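Local coordinates for cyanophycinase-like exopeptidase (actinobacterium SCGC AAA027-L06, PDB 6NQC), which is probably a serine exopeptidase of family S51, related to cyanophycinases, that cleaves residues from the ends of peptide chains, at residues L59-A64 against K92-L97; R185-F190 against I204-P209; I213-D218 against A238-L243. All coordinates share one frame; numbering follows the deposited sequence.

Overall arrangement
Along the chain the three contacts come in series, and they fall into two groups in space. Interaction 1 joins strands 57-61 and 90-93 at one edge of the large mixed sheet. Interactions 2 and 3 lie on the opposite side of the chain's centre from interaction 1, their centres about 25 and 27 Å from its centre, and both involve the smaller mixed sheet ordered 184-187, 213-217, 240-244, 249-251. Their own centres are about 9 Å apart. Strand 213-217 links them: I215 pairs through its backbone with R185 and I187, and the ring of F190 meets that of H241. Interaction 2 also runs into H189, which with S154 and E219 forms a possible Ser-His-Glu triad.

Interaction 1 of 3, residues L59-A64 against K92-L97; sequences LQIPTA and KFLPVL. With SO4 (sulfate ion), chain B.
L59 and Q60 pair with K92 and F93 as neighbouring parallel strands, the two strands of a beta-alpha-beta unit whose connection is helix 70-87; strand 90-93 is an outermost strand of the large mixed sheet. Two backbone hydrogen bonds define the register: Q60 N to K92 O (2.9 Å) and L94 N to Q60 O (3.0 Å), both nearly straight (169° and 168°). Beyond the strands the polar link passes to a side chain, T63 OG1 donating to V96 O at 2.7 Å. K92 NZ forms a salt bridge with E90.

Apolar contacts form two patches, L59 with L94 and P62 with F93. In the first, L59 CD2 lies 3.7 Å from L94 CD2, the two side chains crossing at a slant; L94 also packs on helix 105-110. In the second, the F93 ring is swung toward the other segment with CG anti to the backbone N (chi1 -171°), and P62 CG comes within 3.4 Å of F93 CZ. F93 also touches I73 and K77 of helix 70-87.

At the strand edge, a sulfate ion, probably from the crystallisation liquor and also bound by R81, accepts a hydrogen bond from F93 N through its O4 at 2.8 Å.

Interaction 2 of 3, residues R185-F190 against I204-P209; sequences RVIPHF and ILLDLP
R185 and I187 project from strand 184-187 onto the C-terminal end of helix 199-205 and the turn after it, the first half of a beta-alpha-beta unit completed by strand 213-217. The tight part centres on one backbone atom. L205 O accepts hydrogen bonds from both terminal nitrogens of R185, NH1 and NH2 each at 2.9 Å, and lies almost in the guanidinium plane. The two bonds are bent, at 144° and 148°, as expected when two donors of one group share a single acceptor. On the carbonyl's side they differ: NH1 is tilted slightly from its plane, whereas NH2 stands well above it. The R185 chain, extended through chi1 and chi2, turns at chi3 (76°) to present this end. D211 holds NE in a salt bridge and also accepts a hydrogen bond from L208 N, so the arginine and the turn share a carboxylate. L208 CD1 lies over one face of the R185 guanidinium, offset toward the rim, 3.5 Å from NE.

Next to this polar grip, I187 wedges against the helix end, its CG1 3.9 Å from L205 CD1.

Packing thins toward the partly exposed flank. There I187 CD1 reaches L206 CD2 at 3.7 Å, the two side chains crossing at about a right angle, and the D207 carboxylate turns to R171 instead of R185. Beyond the strand, H189 hydrogen-bonds E219 and, weakly, S154, in an arrangement consistent with a Ser-His-Glu triad. Even buried I187 has a polar neighbour: its CD1 sits 3.4 Å from L205 O.

Interaction 3 of 3, residues I213-D218 against A238-L243; sequences ILIGID and AKVHIL
I215, G216 and I217 pair with I242, H241 and V240 as antiparallel strands, the axes of the two short strand segments coming within 4.5 Å with their directions at 156°, so that G216 and H241 form the hydrogen-bonded pair (G216 N to H241 O and H241 N to G216 O, both 2.7 Å) between the non-hydrogen-bonded pairs I215-I242 and I217-V240, and the ladder continues at its ends through L243 N to L214 O and D218 N to K239 O.

The face of I215, I217, V240 and I242 is aliphatic. I215 CG2 touches I242 CD1 at 3.8 Å, and I217 CG1 lies 4.2 Å from V240 CG2. This layer extends to V186 of strand 184-187 and to L223 of strand 221-225. Across the sheet, G216 brings no side chain, and L243 CD1 lies 3.8 Å from its backbone N; the same methyl packs against L214.

Beside G216, H241 leans along the strand toward D218. NE2 donates to D218 OD1 at 2.9 Å with a bent angle of 142°, meeting the oxygen from above the carboxylate plane; the carboxylate and ring planes are 56° apart. A weak second bond joins NE2 to OD2. OD2 also accepts a hydrogen bond from K239 N at 3.0 Å. The D218 side chain points at the start of the partner segment, where A238 CB approaches OD2 at 3.4 Å. These bonds would restrict rotation of the carboxylate, and the negative charge probably polarises the imidazole.

The arrangement is an antiparallel beta ladder closed by a His-carboxylate hydrogen bond, set in the smaller mixed sheet near the possible Ser-His-Glu triad of this S51-family protein.

Interaction 1 of 3, residues L59-A64 against K92-L97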
loop_
_atom_site.group_PDB
_atom_site.type_symbol
_atom_site.label_atom_id
_atom_site.label_comp_id
_atom_site.label_asym_id
_atom_site.label_seq_id
_atom_site.Cartn_x
_atom_site.Cartn_y
_atom_site.Cartn_z
ATOM N N LEU A 59 -6.061 4.505 9.939
ATOM C CA LEU A 59 -4.722 4.647 10.479
ATOM C C LEU A 59 -3.769 4.924 9.315
ATOM O O LEU A 59 -3.765 4.193 8.321
ATOM C CB LEU A 59 -4.344 3.375 11.245
ATOM C CG LEU A 59 -3.298 3.486 12.333
ATOM C CD1 LEU A 59 -3.386 2.338 13.336
ATOM C CD2 LEU A 59 -1.934 3.474 11.646
ATOM N N GLN A 60 -3.018 6.004 9.411
ATOM C CA GLN A 60 -2.243 6.535 8.288
ATOM C C GLN A 60 -0.770 6.549 8.656
ATOM O O GLN A 60 -0.389 7.062 9.709
ATOM C CB GLN A 60 -2.732 7.930 7.916
ATOM C CG GLN A 60 -4.165 7.895 7.490
ATOM C CD GLN A 60 -4.798 9.256 7.392
ATOM O OE1 GLN A 60 -4.167 10.273 7.693
ATOM N NE2 GLN A 60 -6.048 9.285 6.923
ATOM N N ILE A 61 0.041 5.914 7.823
ATOM C CA ILE A 61 1.459 5.726 8.116
ATOM C C ILE A 61 2.272 6.387 7.010
ATOM O O ILE A 61 2.252 5.952 5.833
ATOM C CB ILE A 61 1.803 4.238 8.284
ATOM C CG1 ILE A 61 1.004 3.664 9.455
ATOM C CG2 ILE A 61 3.273 4.092 8.504
ATOM C CD1 ILE A 61 1.258 2.237 9.742
ATOM N N PRO A 62 2.977 7.477 7.341
ATOM C CA PRO A 62 3.640 8.274 6.314
ATOM C C PRO A 62 5.133 8.029 6.261
ATOM O O PRO A 62 5.872 8.857 5.737
ATOM C CB PRO A 62 3.345 9.705 6.790
ATOM C CG PRO A 62 3.558 9.553 8.274
ATOM C CD PRO A 62 2.985 8.183 8.642
ATOM N N THR A 63 5.581 6.910 6.794
ATOM C CA THR A 63 7.004 6.659 6.918
ATOM C C THR A 63 7.769 6.757 5.617
ATOM O O THR A 63 8.959 7.089 5.631
ATOM C CB THR A 63 7.202 5.243 7.514
ATOM O OG1 THR A 63 6.387 5.144 8.681
ATOM C CG2 THR A 63 8.660 4.980 7.857
ATOM N N ALA A 64 7.135 6.448 4.470
ATOM C CA ALA A 64 7.791 6.638 3.185
ATOM C C ALA A 64 8.289 8.067 3.024
ATOM O O ALA A 64 9.242 8.281 2.280
ATOM C CB ALA A 64 6.856 6.278 2.025
ATOM N N LYS A 92 -5.991 8.240 12.574
ATOM C CA LYS A 92 -4.876 8.115 13.501
ATOM C C LYS A 92 -3.607 8.227 12.666
ATOM O O LYS A 92 -3.253 7.273 11.961
ATOM C CB LYS A 92 -4.914 6.789 14.252
ATOM C CG LYS A 92 -6.202 6.609 15.065
ATOM C CD LYS A 92 -6.211 7.542 16.247
ATOM C CE LYS A 92 -6.962 6.948 17.425
ATOM N NZ LYS A 92 -7.245 7.993 18.447
ATOM N N PHE A 93 -2.976 9.393 12.687
ATOM C CA PHE A 93 -1.672 9.607 12.053
ATOM C C PHE A 93 -0.578 9.075 12.948
ATOM O O PHE A 93 -0.481 9.464 14.109
ATOM C CB PHE A 93 -1.481 11.097 11.798
ATOM C CG PHE A 93 -0.296 11.448 10.965
ATOM C CD1 PHE A 93 -0.300 11.249 9.590
ATOM C CD2 PHE A 93 0.795 12.071 11.543
ATOM C CE1 PHE A 93 0.764 11.595 8.837
ATOM C CE2 PHE A 93 1.866 12.456 10.783
ATOM C CZ PHE A 93 1.854 12.229 9.428
ATOM N N LEU A 94 0.232 8.173 12.424
ATOM C CA LEU A 94 1.323 7.549 13.192
ATOM C C LEU A 94 2.620 8.155 12.711
ATOM O O LEU A 94 3.129 7.758 11.650
ATOM C CB LEU A 94 1.365 6.040 12.979
ATOM C CG LEU A 94 0.951 5.173 14.155
ATOM C CD1 LEU A 94 -0.481 5.519 14.488
ATOM C CD2 LEU A 94 1.085 3.714 13.832
ATOM N N PRO A 95 3.179 9.135 13.425
ATOM C CA PRO A 95 4.386 9.838 12.877
ATOM C C PRO A 95 5.652 8.998 13.049
ATOM O O PRO A 95 6.502 9.296 13.829
ATOM C CB PRO A 95 4.413 11.103 13.740
ATOM C CG PRO A 95 3.748 10.730 15.046
ATOM C CD PRO A 95 2.685 9.734 14.685
ATOM N N VAL A 96 5.694 7.869 12.336
ATOM C CA VAL A 96 6.837 6.959 12.407
ATOM C C VAL A 96 7.785 7.389 11.297
ATOM O O VAL A 96 7.576 7.079 10.126
ATOM C CB VAL A 96 6.422 5.497 12.277
ATOM C CG1 VAL A 96 7.625 4.591 12.138
ATOM C CG2 VAL A 96 5.602 5.091 13.491
ATOM N N LEU A 97 8.819 8.146 11.660
ATOM C CA LEU A 97 9.654 8.771 10.649
ATOM C C LEU A 97 11.039 8.164 10.550
ATOM O O LEU A 97 11.713 8.365 9.531
ATOM C CB LEU A 97 9.777 10.266 10.927
ATOM C CG LEU A 97 8.474 11.009 11.190
ATOM C CD1 LEU A 97 8.741 12.504 11.325
ATOM C CD2 LEU A 97 7.433 10.765 10.110
HETATM S S SO4 B . -4.030 11.911 15.549
HETATM O O1 SO4 B . -2.748 12.475 16.022
HETATM O O2 SO4 B . -5.105 12.897 15.691
HETATM O O3 SO4 B . -4.387 10.715 16.344
HETATM O O4 SO4 B . -3.910 11.609 14.124
#

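Interaction 2 of 3, residues R185-F190 against I204-P209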
loop_
_atom_site.group_PDB
_atom_site.type_symbol
_atom_site.label_atom_id
_atom_site.label_comp_id
_atom_site.label_asym_id
_atom_site.label_seq_id
_atom_site.Cartn_x
_atom_site.Cartn_y
_atom_site.Cartn_z
ATOM N N ARG A 185 4.384 -8.008 -7.973
ATOM C CA ARG A 185 5.025 -6.718 -7.745
ATOM C C ARG A 185 4.349 -5.652 -8.599
ATOM O O ARG A 185 3.913 -5.917 -9.723
ATOM C CB ARG A 185 6.499 -6.794 -8.068
ATOM C CG ARG A 185 7.221 -5.450 -7.966
ATOM C CD ARG A 185 8.742 -5.690 -8.081
ATOM N NE ARG A 185 9.242 -5.970 -9.427
ATOM C CZ ARG A 185 9.541 -5.062 -10.355
ATOM N NH1 ARG A 185 9.329 -3.763 -10.155
ATOM N NH2 ARG A 185 10.000 -5.470 -11.516
ATOM N N VAL A 186 4.341 -4.424 -8.078
ATOM C CA VAL A 186 3.595 -3.307 -8.633
ATOM C C VAL A 186 4.548 -2.203 -9.081
ATOM O O VAL A 186 5.413 -1.757 -8.312
ATOM C CB VAL A 186 2.614 -2.715 -7.592
ATOM C CG1 VAL A 186 2.064 -1.349 -8.056
ATOM C CG2 VAL A 186 1.537 -3.719 -7.274
ATOM N N ILE A 187 4.312 -1.686 -10.282
ATOM C CA ILE A 187 4.868 -0.424 -10.734
ATOM C C ILE A 187 3.745 0.622 -10.650
ATOM O O ILE A 187 2.763 0.500 -11.398
ATOM C CB ILE A 187 5.428 -0.527 -12.155
ATOM C CG1 ILE A 187 6.527 -1.584 -12.162
ATOM C CG2 ILE A 187 5.986 0.808 -12.564
ATOM C CD1 ILE A 187 6.984 -2.016 -13.540
ATOM N N PRO A 188 3.844 1.598 -9.760
ATOM C CA PRO A 188 2.783 2.608 -9.627
ATOM C C PRO A 188 2.971 3.718 -10.647
ATOM O O PRO A 188 3.881 3.682 -11.431
ATOM C CB PRO A 188 2.981 3.132 -8.210
ATOM C CG PRO A 188 4.477 2.950 -7.931
ATOM C CD PRO A 188 4.902 1.736 -8.736
ATOM N N HIS A 189 2.079 4.729 -10.595
ATOM C CA HIS A 189 2.200 5.899 -11.469
ATOM C C HIS A 189 2.487 5.429 -12.895
ATOM O O HIS A 189 3.346 6.019 -13.582
ATOM C CB HIS A 189 3.342 6.831 -11.039
ATOM C CG HIS A 189 3.155 7.464 -9.692
ATOM N ND1 HIS A 189 2.404 8.599 -9.494
ATOM C CD2 HIS A 189 3.684 7.158 -8.492
ATOM C CE1 HIS A 189 2.437 8.930 -8.215
ATOM N NE2 HIS A 189 3.201 8.058 -7.583
ATOM N N PHE A 190 1.861 4.329 -13.327
ATOM C CA PHE A 190 2.397 3.623 -14.486
ATOM C C PHE A 190 2.377 4.473 -15.757
ATOM O O PHE A 190 3.271 4.352 -16.606
ATOM C CB PHE A 190 1.614 2.366 -14.758
ATOM C CG PHE A 190 2.256 1.460 -15.775
ATOM C CD1 PHE A 190 3.399 0.750 -15.472
ATOM C CD2 PHE A 190 1.702 1.308 -17.015
ATOM C CE1 PHE A 190 3.963 -0.080 -16.392
ATOM C CE2 PHE A 190 2.282 0.438 -17.948
ATOM C CZ PHE A 190 3.399 -0.223 -17.629
ATOM N N ILE A 204 15.486 -1.910 -15.069
ATOM C CA ILE A 204 15.451 -2.472 -13.722
ATOM C C ILE A 204 14.009 -2.507 -13.202
ATOM O O ILE A 204 13.528 -3.528 -12.705
ATOM C CB ILE A 204 16.374 -1.650 -12.812
ATOM C CG1 ILE A 204 17.854 -1.812 -13.230
ATOM C CG2 ILE A 204 16.216 -2.036 -11.331
ATOM C CD1 ILE A 204 18.840 -0.845 -12.578
ATOM N N LEU A 205 13.313 -1.373 -13.287
ATOM C CA LEU A 205 11.932 -1.278 -12.841
ATOM C C LEU A 205 11.065 -2.343 -13.491
ATOM O O LEU A 205 10.158 -2.897 -12.848
ATOM C CB LEU A 205 11.392 0.117 -13.153
ATOM C CG LEU A 205 10.033 0.540 -12.638
ATOM C CD1 LEU A 205 9.820 0.182 -11.195
ATOM C CD2 LEU A 205 9.915 2.087 -12.761
ATOM N N LEU A 206 11.351 -2.682 -14.743
ATOM C CA LEU A 206 10.514 -3.633 -15.474
ATOM C C LEU A 206 10.930 -5.087 -15.324
ATOM O O LEU A 206 10.223 -5.960 -15.829
ATOM C CB LEU A 206 10.485 -3.263 -16.958
ATOM C CG LEU A 206 9.633 -2.028 -17.274
ATOM C CD1 LEU A 206 9.837 -1.546 -18.698
ATOM C CD2 LEU A 206 8.168 -2.380 -16.990
ATOM N N ASP A 207 12.045 -5.384 -14.652
ATOM C CA ASP A 207 12.551 -6.768 -14.729
ATOM C C ASP A 207 13.540 -7.004 -13.599
ATOM O O ASP A 207 14.724 -6.674 -13.730
ATOM C CB ASP A 207 13.192 -7.026 -16.099
ATOM C CG ASP A 207 13.811 -8.380 -16.224
ATOM O OD1 ASP A 207 13.479 -9.273 -15.400
ATOM O OD2 ASP A 207 14.639 -8.536 -17.151
ATOM N N LEU A 208 13.041 -7.602 -12.512
ATOM C CA LEU A 208 13.856 -8.053 -11.409
ATOM C C LEU A 208 13.945 -9.563 -11.413
ATOM O O LEU A 208 12.966 -10.251 -11.763
ATOM C CB LEU A 208 13.324 -7.607 -10.043
ATOM C CG LEU A 208 13.267 -6.084 -9.840
ATOM C CD1 LEU A 208 12.641 -5.793 -8.435
ATOM C CD2 LEU A 208 14.630 -5.439 -9.902
ATOM N N PRO A 209 15.087 -10.114 -10.980
ATOM C CA PRO A 209 15.267 -11.578 -11.012
ATOM C C PRO A 209 14.398 -12.301 -10.009
ATOM O O PRO A 209 14.303 -13.526 -10.076
ATOM C CB PRO A 209 16.747 -11.762 -10.661
ATOM C CG PRO A 209 17.077 -10.553 -9.799
ATOM C CD PRO A 209 16.233 -9.412 -10.360
#

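Interaction 3 of 3, residues I213-D218 against A238-L243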
loop_
_atom_site.group_PDB
_atom_site.type_symbol
_atom_site.label_atom_id
_atom_site.label_comp_id
_atom_site.label_asym_id
_atom_site.label_seq_id
_atom_site.Cartn_x
_atom_site.Cartn_y
_atom_site.Cartn_z
ATOM N N ILE A 213 4.792 -12.387 -11.109
ATOM C CA ILE A 213 3.824 -11.568 -11.817
ATOM C C ILE A 213 4.142 -10.100 -11.558
ATOM O O ILE A 213 4.357 -9.675 -10.401
ATOM C CB ILE A 213 2.374 -11.890 -11.397
ATOM C CG1 ILE A 213 2.009 -13.310 -11.780
ATOM C CG2 ILE A 213 1.414 -10.820 -11.999
ATOM C CD1 ILE A 213 0.745 -13.790 -11.153
ATOM N N LEU A 214 4.195 -9.331 -12.631
ATOM C CA LEU A 214 4.512 -7.912 -12.586
ATOM C C LEU A 214 3.335 -7.155 -13.164
ATOM O O LEU A 214 2.896 -7.446 -14.291
ATOM C CB LEU A 214 5.772 -7.593 -13.395
ATOM C CG LEU A 214 6.169 -6.131 -13.468
ATOM C CD1 LEU A 214 6.572 -5.648 -12.044
ATOM C CD2 LEU A 214 7.309 -5.874 -14.435
ATOM N N ILE A 215 2.859 -6.147 -12.427
ATOM C CA ILE A 215 1.720 -5.373 -12.902
ATOM C C ILE A 215 2.046 -3.905 -12.793
ATOM O O ILE A 215 2.838 -3.474 -11.935
ATOM C CB ILE A 215 0.414 -5.663 -12.122
ATOM C CG1 ILE A 215 0.500 -5.204 -10.666
ATOM C CG2 ILE A 215 0.154 -7.147 -12.187
ATOM C CD1 ILE A 215 -0.829 -5.329 -9.900
ATOM N N GLY A 216 1.391 -3.121 -13.635
ATOM C CA GLY A 216 1.439 -1.677 -13.545
ATOM C C GLY A 216 0.070 -1.144 -13.176
ATOM O O GLY A 216 -0.951 -1.644 -13.656
ATOM N N ILE A 217 0.057 -0.126 -12.325
ATOM C CA ILE A 217 -1.178 0.533 -11.898
ATOM C C ILE A 217 -1.036 2.006 -12.245
ATOM O O ILE A 217 -0.108 2.675 -11.771
ATOM C CB ILE A 217 -1.447 0.327 -10.402
ATOM C CG1 ILE A 217 -1.534 -1.189 -10.106
ATOM C CG2 ILE A 217 -2.761 1.013 -9.993
ATOM C CD1 ILE A 217 -1.738 -1.504 -8.604
ATOM N N ASP A 218 -1.939 2.496 -13.097
ATOM C CA ASP A 218 -1.964 3.897 -13.475
ATOM C C ASP A 218 -2.278 4.806 -12.279
ATOM O O ASP A 218 -2.798 4.377 -11.237
ATOM C CB ASP A 218 -3.037 4.180 -14.539
ATOM C CG ASP A 218 -2.659 3.677 -15.917
ATOM O OD1 ASP A 218 -1.480 3.370 -16.115
ATOM O OD2 ASP A 218 -3.542 3.576 -16.783
ATOM N N ALA A 238 -8.289 4.823 -14.160
ATOM C CA ALA A 238 -7.590 4.351 -15.349
ATOM C C ALA A 238 -7.343 2.840 -15.346
ATOM O O ALA A 238 -8.234 2.068 -14.987
ATOM C CB ALA A 238 -6.276 5.132 -15.522
ATOM N N LYS A 239 -6.162 2.404 -15.781
ATOM C CA LYS A 239 -5.953 0.991 -16.055
ATOM C C LYS A 239 -4.924 0.333 -15.140
ATOM O O LYS A 239 -4.047 0.969 -14.556
ATOM C CB LYS A 239 -5.528 0.776 -17.513
ATOM C CG LYS A 239 -6.399 1.504 -18.534
ATOM C CD LYS A 239 -5.926 1.187 -19.964
ATOM C CE LYS A 239 -6.499 2.159 -21.004
ATOM N NZ LYS A 239 -5.410 2.799 -21.819
ATOM N N VAL A 240 -5.083 -0.970 -15.027
ATOM C CA VAL A 240 -4.080 -1.870 -14.481
ATOM C C VAL A 240 -3.537 -2.680 -15.646
ATOM O O VAL A 240 -4.310 -3.258 -16.427
ATOM C CB VAL A 240 -4.669 -2.805 -13.417
ATOM C CG1 VAL A 240 -3.661 -3.887 -13.047
ATOM C CG2 VAL A 240 -5.094 -2.009 -12.213
ATOM N N HIS A 241 -2.223 -2.760 -15.735
ATOM C CA HIS A 241 -1.532 -3.439 -16.818
ATOM C C HIS A 241 -0.866 -4.703 -16.308
ATOM O O HIS A 241 -0.066 -4.663 -15.363
ATOM C CB HIS A 241 -0.508 -2.493 -17.430
ATOM C CG HIS A 241 -1.060 -1.140 -17.703
ATOM N ND1 HIS A 241 -1.479 -0.749 -18.959
ATOM C CD2 HIS A 241 -1.304 -0.093 -16.879
ATOM C CE1 HIS A 241 -1.939 0.486 -18.903
ATOM N NE2 HIS A 241 -1.841 0.910 -17.655
ATOM N N ILE A 242 -1.231 -5.827 -16.913
ATOM C CA ILE A 242 -0.533 -7.085 -16.651
ATOM C C ILE A 242 0.693 -7.127 -17.543
ATOM O O ILE A 242 0.578 -7.155 -18.766
ATOM C CB ILE A 242 -1.450 -8.284 -16.901
ATOM C CG1 ILE A 242 -2.780 -8.079 -16.192
ATOM C CG2 ILE A 242 -0.771 -9.581 -16.463
ATOM C CD1 ILE A 242 -2.651 -7.585 -14.737
ATOM N N LEU A 243 1.882 -7.157 -16.938
ATOM C CA LEU A 243 3.108 -6.975 -17.714
ATOM C C LEU A 243 3.930 -8.241 -17.897
ATOM O O LEU A 243 4.485 -8.445 -18.979
ATOM C CB LEU A 243 4.006 -5.912 -17.057
ATOM C CG LEU A 243 3.344 -4.548 -16.865
ATOM C CD1 LEU A 243 4.255 -3.623 -16.137
ATOM C CD2 LEU A 243 2.947 -3.949 -18.200
#